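Local coordinates for nuclear import protein MOG1 (Saccharomyces cerevisiae, PDB 1JHS) that binds the Ran GTPase Gsp1 and works in the Ran system that drives nuclear protein import and poly(A)+ mRNA export, at residues Glu55-Asp60 with Gln173-Lys178; Val140-Asn145 with Arg177-Val182. The protein carries 1 engineered substitution. All coordinates share one frame; numbering follows the deposited sequence.

Interaction 1 (Glu55-Asp60 with Gln173-Lys178); sequences ESIIVD and QEMVRK
M175 reaches across from helix 163-178 to I57 and V59 on strand 56-63, a helix-on-sheet packing that lays the helix against the large antiparallel sheet of the Mog1 fold. The backbones stand well apart, with the CA atoms of V59 and M175 separated by 10.0 Å, and side chains span the gap; the 99 Å² buried between the segments comes from these three residues. On the packed side, the thioether is the bridge. M175 leaves the helix extended and then bends at its last torsion (chi3 72°), and the bend carries the methyl along the strand from I57 toward V59. M175 CE lies 3.8 Å from I57 CG2, and M175 SD is 4.0 Å from the same methyl, so one branch of the isoleucine meets both ends of the CE-SD bond. In I57, chi1 of -58° sets CG1 beside the backbone N and leaves CG2 anti to it, the branch that meets the methionine. I142 of strand 138-147 also touches M175, so the methionine packs on neighbouring strands of one sheet. The solvent side lies at the helix end, where R177 and K178 are exposed, while I58 points its CB away from the helix and is partly exposed. Q173 and R177 instead pack on strand 87-99. A separate, buried link joins E55 to R164, farther back on the same helix, by a salt bridge. Toward V59 the packing is thinner: V59 CG2 approaches M175 CE at 4.4 Å, whereas V59 CG1 remains 6.4 Å from M175 CE.

Interaction 2 (Val140-Asn145 with Arg177-Val182); sequences VVISIN and RKFHVV
F179 projects its ring from just beyond helix 163-178 toward V140 and I142 on strand 138-147, giving a buried, wholly apolar contact of 107 Å². With its CG anti to the backbone N (chi1 -172°), the ring is carried toward the strand, and its CE1-CZ end reaches V140, which approaches from the opposite direction. Taken outward from the backbone, the phenylalanine comes closer to the strand atom by atom. F179 CB is still 5.5 Å from I142 CD1, too far for direct packing. F179 CG is hardly nearer, 5.3 Å from I142 CD1, so contact begins only at F179 CD1, 4.5 Å from I142 CD1, a loose approach made by the end of an extended isoleucine branch (chi2 -173°). Next, F179 CE1 settles 4.0 Å from V140 CG1. The far end of the ring is held on both branches of the valine, since F179 CZ lies 4.0 Å from V140 CG1 and 4.0 Å from V140 CG2. On the return side of the ring, F179 CE2 is 4.4 Å from V140 CG2. Both aliphatic partners approach the ring obliquely. I131 of strand 124-133 touches F179 as well, as does I13 of strand 13-17. The ring thus lies at the junction between helix 163-178 and strand 180-181, packed against the seven-stranded sheet through strands 138-147 and 124-133 and against the small three-stranded sheet through strand 13-17.

From the N terminus, four strands precede 56-63, the first strand used here; after helix 70-83 and three further strands comes its antiparallel neighbour 138-147. The two strands are joined directly, with probable hydrogen bonds from S143 N to I58 O (2.8 Å) and from D60 N to V141 O (2.9 Å). Interaction 1 closes a loop of 112 intervening residues when the chain returns as helix 163-178; interaction 2 closes one of 31. Their closures interleave: 140-145 falls inside the longer loop, but F179 follows M175. R177 and K178 belong to both segment pairs. Together, the contacts, centred about 5 Å apart, tie the helix and its exit to adjacent strands of one sheet.

Interaction 1 (Glu55-Asp60 with Gln173-Lys178)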
# COMPACT_ATOMS: atom_id res chain seq x y z
N GLU A 55 5.49 -9.46 2.54
CA GLU A 55 4.75 -8.20 2.31
C GLU A 55 3.60 -8.03 3.31
O GLU A 55 3.13 -9.00 3.88
CB GLU A 55 4.15 -8.18 0.89
CG GLU A 55 5.17 -8.37 -0.23
CD GLU A 55 5.39 -9.84 -0.55
OE1 GLU A 55 4.77 -10.70 0.12
OE2 GLU A 55 6.16 -10.15 -1.48
N SER A 56 3.18 -6.80 3.53
CA SER A 56 2.06 -6.53 4.44
C SER A 56 1.22 -5.44 3.79
O SER A 56 1.73 -4.59 3.05
CB SER A 56 2.54 -6.11 5.83
OG SER A 56 3.49 -5.07 5.77
N ILE A 57 -0.07 -5.50 4.07
CA ILE A 57 -1.04 -4.58 3.49
C ILE A 57 -1.85 -3.88 4.58
O ILE A 57 -2.39 -4.53 5.47
CB ILE A 57 -2.04 -5.37 2.59
CG1 ILE A 57 -1.29 -6.12 1.48
CG2 ILE A 57 -3.11 -4.40 2.02
CD1 ILE A 57 -2.18 -7.14 0.67
N ILE A 58 -1.92 -2.56 4.51
CA ILE A 58 -2.71 -1.80 5.47
C ILE A 58 -3.69 -0.91 4.71
O ILE A 58 -3.32 -0.25 3.76
CB ILE A 58 -1.86 -0.86 6.35
CG1 ILE A 58 -0.91 -1.65 7.25
CG2 ILE A 58 -2.83 0.00 7.24
CD1 ILE A 58 -0.06 -0.76 8.13
N VAL A 59 -4.95 -0.93 5.12
CA VAL A 59 -5.96 -0.07 4.51
C VAL A 59 -6.28 0.84 5.66
O VAL A 59 -6.52 0.37 6.78
CB VAL A 59 -7.23 -0.87 4.10
CG1 VAL A 59 -8.28 0.08 3.55
CG2 VAL A 59 -6.88 -1.92 3.06
N ASP A 60 -6.30 2.15 5.42
CA ASP A 60 -6.55 3.08 6.51
C ASP A 60 -7.57 4.13 6.10
O ASP A 60 -7.43 4.76 5.05
CB ASP A 60 -5.26 3.77 6.90
CG ASP A 60 -5.24 4.19 8.36
OD1 ASP A 60 -6.32 4.24 8.99
OD2 ASP A 60 -4.13 4.48 8.87
N GLN A 173 -3.01 -1.86 -7.73
CA GLN A 173 -3.99 -1.37 -8.68
C GLN A 173 -5.26 -2.22 -8.67
O GLN A 173 -6.37 -1.69 -8.79
CB GLN A 173 -3.36 -1.25 -10.07
CG GLN A 173 -2.33 -0.09 -10.11
CD GLN A 173 -2.02 0.44 -11.50
OE1 GLN A 173 -1.73 -0.34 -12.43
NE2 GLN A 173 -2.06 1.79 -11.65
N GLU A 174 -5.11 -3.54 -8.52
CA GLU A 174 -6.30 -4.41 -8.47
C GLU A 174 -7.13 -4.12 -7.21
O GLU A 174 -8.36 -4.16 -7.26
CB GLU A 174 -5.91 -5.89 -8.51
CG GLU A 174 -5.23 -6.31 -9.83
CD GLU A 174 -5.14 -7.82 -10.02
OE1 GLU A 174 -4.44 -8.26 -10.96
OE2 GLU A 174 -5.78 -8.58 -9.24
N MET A 175 -6.46 -3.83 -6.09
CA MET A 175 -7.18 -3.49 -4.86
C MET A 175 -7.99 -2.22 -5.06
O MET A 175 -9.12 -2.09 -4.58
CB MET A 175 -6.19 -3.29 -3.71
CG MET A 175 -5.48 -4.59 -3.28
SD MET A 175 -4.56 -4.31 -1.76
CE MET A 175 -5.92 -4.17 -0.54
N VAL A 176 -7.41 -1.27 -5.80
CA VAL A 176 -8.10 -0.01 -6.06
C VAL A 176 -9.29 -0.22 -6.99
O VAL A 176 -10.38 0.30 -6.74
CB VAL A 176 -7.13 1.01 -6.67
CG1 VAL A 176 -7.90 2.23 -7.24
CG2 VAL A 176 -6.13 1.44 -5.61
N ARG A 177 -9.07 -0.98 -8.06
CA ARG A 177 -10.16 -1.23 -9.01
C ARG A 177 -11.28 -2.05 -8.40
O ARG A 177 -12.44 -1.86 -8.77
CB ARG A 177 -9.62 -1.92 -10.26
CG ARG A 177 -8.90 -0.90 -11.15
CD ARG A 177 -8.73 -1.42 -12.53
NE ARG A 177 -8.52 -0.35 -13.49
CZ ARG A 177 -7.58 0.55 -13.40
NH1 ARG A 177 -6.77 0.49 -12.35
NH2 ARG A 177 -7.39 1.45 -14.36
N LYS A 178 -10.95 -2.94 -7.47
CA LYS A 178 -11.93 -3.80 -6.81
C LYS A 178 -12.55 -3.22 -5.54
O LYS A 178 -13.48 -3.81 -4.96
CB LYS A 178 -11.29 -5.14 -6.44
CG LYS A 178 -11.03 -6.06 -7.62
CD LYS A 178 -12.30 -6.79 -8.01
CE LYS A 178 -12.00 -7.89 -9.00
NZ LYS A 178 -13.18 -8.81 -9.13

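Interaction 2 (Val140-Asn145 with Arg177-Val182)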
# COMPACT_ATOMS: atom_id res chain seq x y z
N VAL A 140 -9.13 7.28 1.69
CA VAL A 140 -8.71 5.89 1.97
C VAL A 140 -7.26 5.74 1.49
O VAL A 140 -6.98 5.98 0.31
CB VAL A 140 -9.55 4.88 1.21
CG1 VAL A 140 -9.09 3.44 1.56
CG2 VAL A 140 -11.03 5.09 1.56
N VAL A 141 -6.36 5.31 2.38
CA VAL A 141 -4.96 5.12 1.99
C VAL A 141 -4.61 3.63 2.13
O VAL A 141 -4.75 3.04 3.19
CB VAL A 141 -3.98 5.99 2.83
CG1 VAL A 141 -2.52 5.74 2.41
CG2 VAL A 141 -4.32 7.49 2.62
N ILE A 142 -4.18 3.02 1.02
CA ILE A 142 -3.81 1.61 1.03
C ILE A 142 -2.29 1.57 0.89
O ILE A 142 -1.75 2.16 -0.06
CB ILE A 142 -4.44 0.83 -0.15
CG1 ILE A 142 -5.97 0.90 -0.08
CG2 ILE A 142 -4.03 -0.66 -0.06
CD1 ILE A 142 -6.73 0.01 -1.11
N SER A 143 -1.60 0.92 1.84
CA SER A 143 -0.14 0.82 1.75
C SER A 143 0.28 -0.65 1.74
O SER A 143 -0.31 -1.48 2.44
CB SER A 143 0.58 1.56 2.91
OG SER A 143 0.06 1.28 4.21
N ILE A 144 1.27 -0.97 0.91
CA ILE A 144 1.76 -2.33 0.84
C ILE A 144 3.27 -2.21 1.00
O ILE A 144 3.94 -1.61 0.17
CB ILE A 144 1.43 -3.01 -0.52
CG1 ILE A 144 -0.10 -2.99 -0.76
CG2 ILE A 144 1.96 -4.49 -0.49
CD1 ILE A 144 -0.57 -3.66 -2.11
N ASN A 145 3.79 -2.81 2.08
CA ASN A 145 5.21 -2.76 2.37
C ASN A 145 5.95 -3.94 1.74
O ASN A 145 5.50 -5.07 1.84
CB ASN A 145 5.42 -2.79 3.88
CG ASN A 145 4.64 -1.73 4.56
OD1 ASN A 145 4.90 -0.52 4.36
ND2 ASN A 145 3.65 -2.13 5.37
N ARG A 177 -9.07 -0.98 -8.06
CA ARG A 177 -10.16 -1.23 -9.01
C ARG A 177 -11.28 -2.05 -8.40
O ARG A 177 -12.44 -1.86 -8.77
CB ARG A 177 -9.62 -1.92 -10.26
CG ARG A 177 -8.90 -0.90 -11.15
CD ARG A 177 -8.73 -1.42 -12.53
NE ARG A 177 -8.52 -0.35 -13.49
CZ ARG A 177 -7.58 0.55 -13.40
NH1 ARG A 177 -6.77 0.49 -12.35
NH2 ARG A 177 -7.39 1.45 -14.36
N LYS A 178 -10.95 -2.94 -7.47
CA LYS A 178 -11.93 -3.80 -6.81
C LYS A 178 -12.55 -3.22 -5.54
O LYS A 178 -13.48 -3.81 -4.96
CB LYS A 178 -11.29 -5.14 -6.44
CG LYS A 178 -11.03 -6.06 -7.62
CD LYS A 178 -12.30 -6.79 -8.01
CE LYS A 178 -12.00 -7.89 -9.00
NZ LYS A 178 -13.18 -8.81 -9.13
N PHE A 179 -12.05 -2.06 -5.12
CA PHE A 179 -12.50 -1.40 -3.90
C PHE A 179 -13.97 -0.97 -3.99
O PHE A 179 -14.36 -0.24 -4.91
CB PHE A 179 -11.62 -0.17 -3.64
CG PHE A 179 -11.87 0.48 -2.30
CD1 PHE A 179 -11.20 0.04 -1.15
CD2 PHE A 179 -12.81 1.49 -2.18
CE1 PHE A 179 -11.48 0.62 0.12
CE2 PHE A 179 -13.09 2.07 -0.92
CZ PHE A 179 -12.42 1.63 0.22
N HIS A 180 -14.79 -1.41 -3.04
CA HIS A 180 -16.21 -1.07 -3.07
C HIS A 180 -16.81 -0.81 -1.70
O HIS A 180 -16.61 -1.59 -0.75
CB HIS A 180 -17.01 -2.19 -3.76
CG HIS A 180 -16.76 -2.30 -5.23
ND1 HIS A 180 -16.94 -1.25 -6.10
CD2 HIS A 180 -16.35 -3.36 -5.98
CE1 HIS A 180 -16.66 -1.65 -7.33
NE2 HIS A 180 -16.30 -2.93 -7.29
N VAL A 181 -17.56 0.29 -1.58
CA VAL A 181 -18.22 0.59 -0.32
C VAL A 181 -19.57 -0.12 -0.42
O VAL A 181 -20.38 0.16 -1.30
CB VAL A 181 -18.44 2.11 -0.10
CG1 VAL A 181 -19.11 2.34 1.25
CG2 VAL A 181 -17.09 2.85 -0.14
N VAL A 182 -19.77 -1.08 0.48
CA VAL A 182 -21.00 -1.87 0.52
C VAL A 182 -22.04 -1.24 1.43
O VAL A 182 -23.22 -1.19 1.08
CB VAL A 182 -20.70 -3.31 1.03
CG1 VAL A 182 -22.00 -4.08 1.27
CG2 VAL A 182 -19.83 -4.04 0.03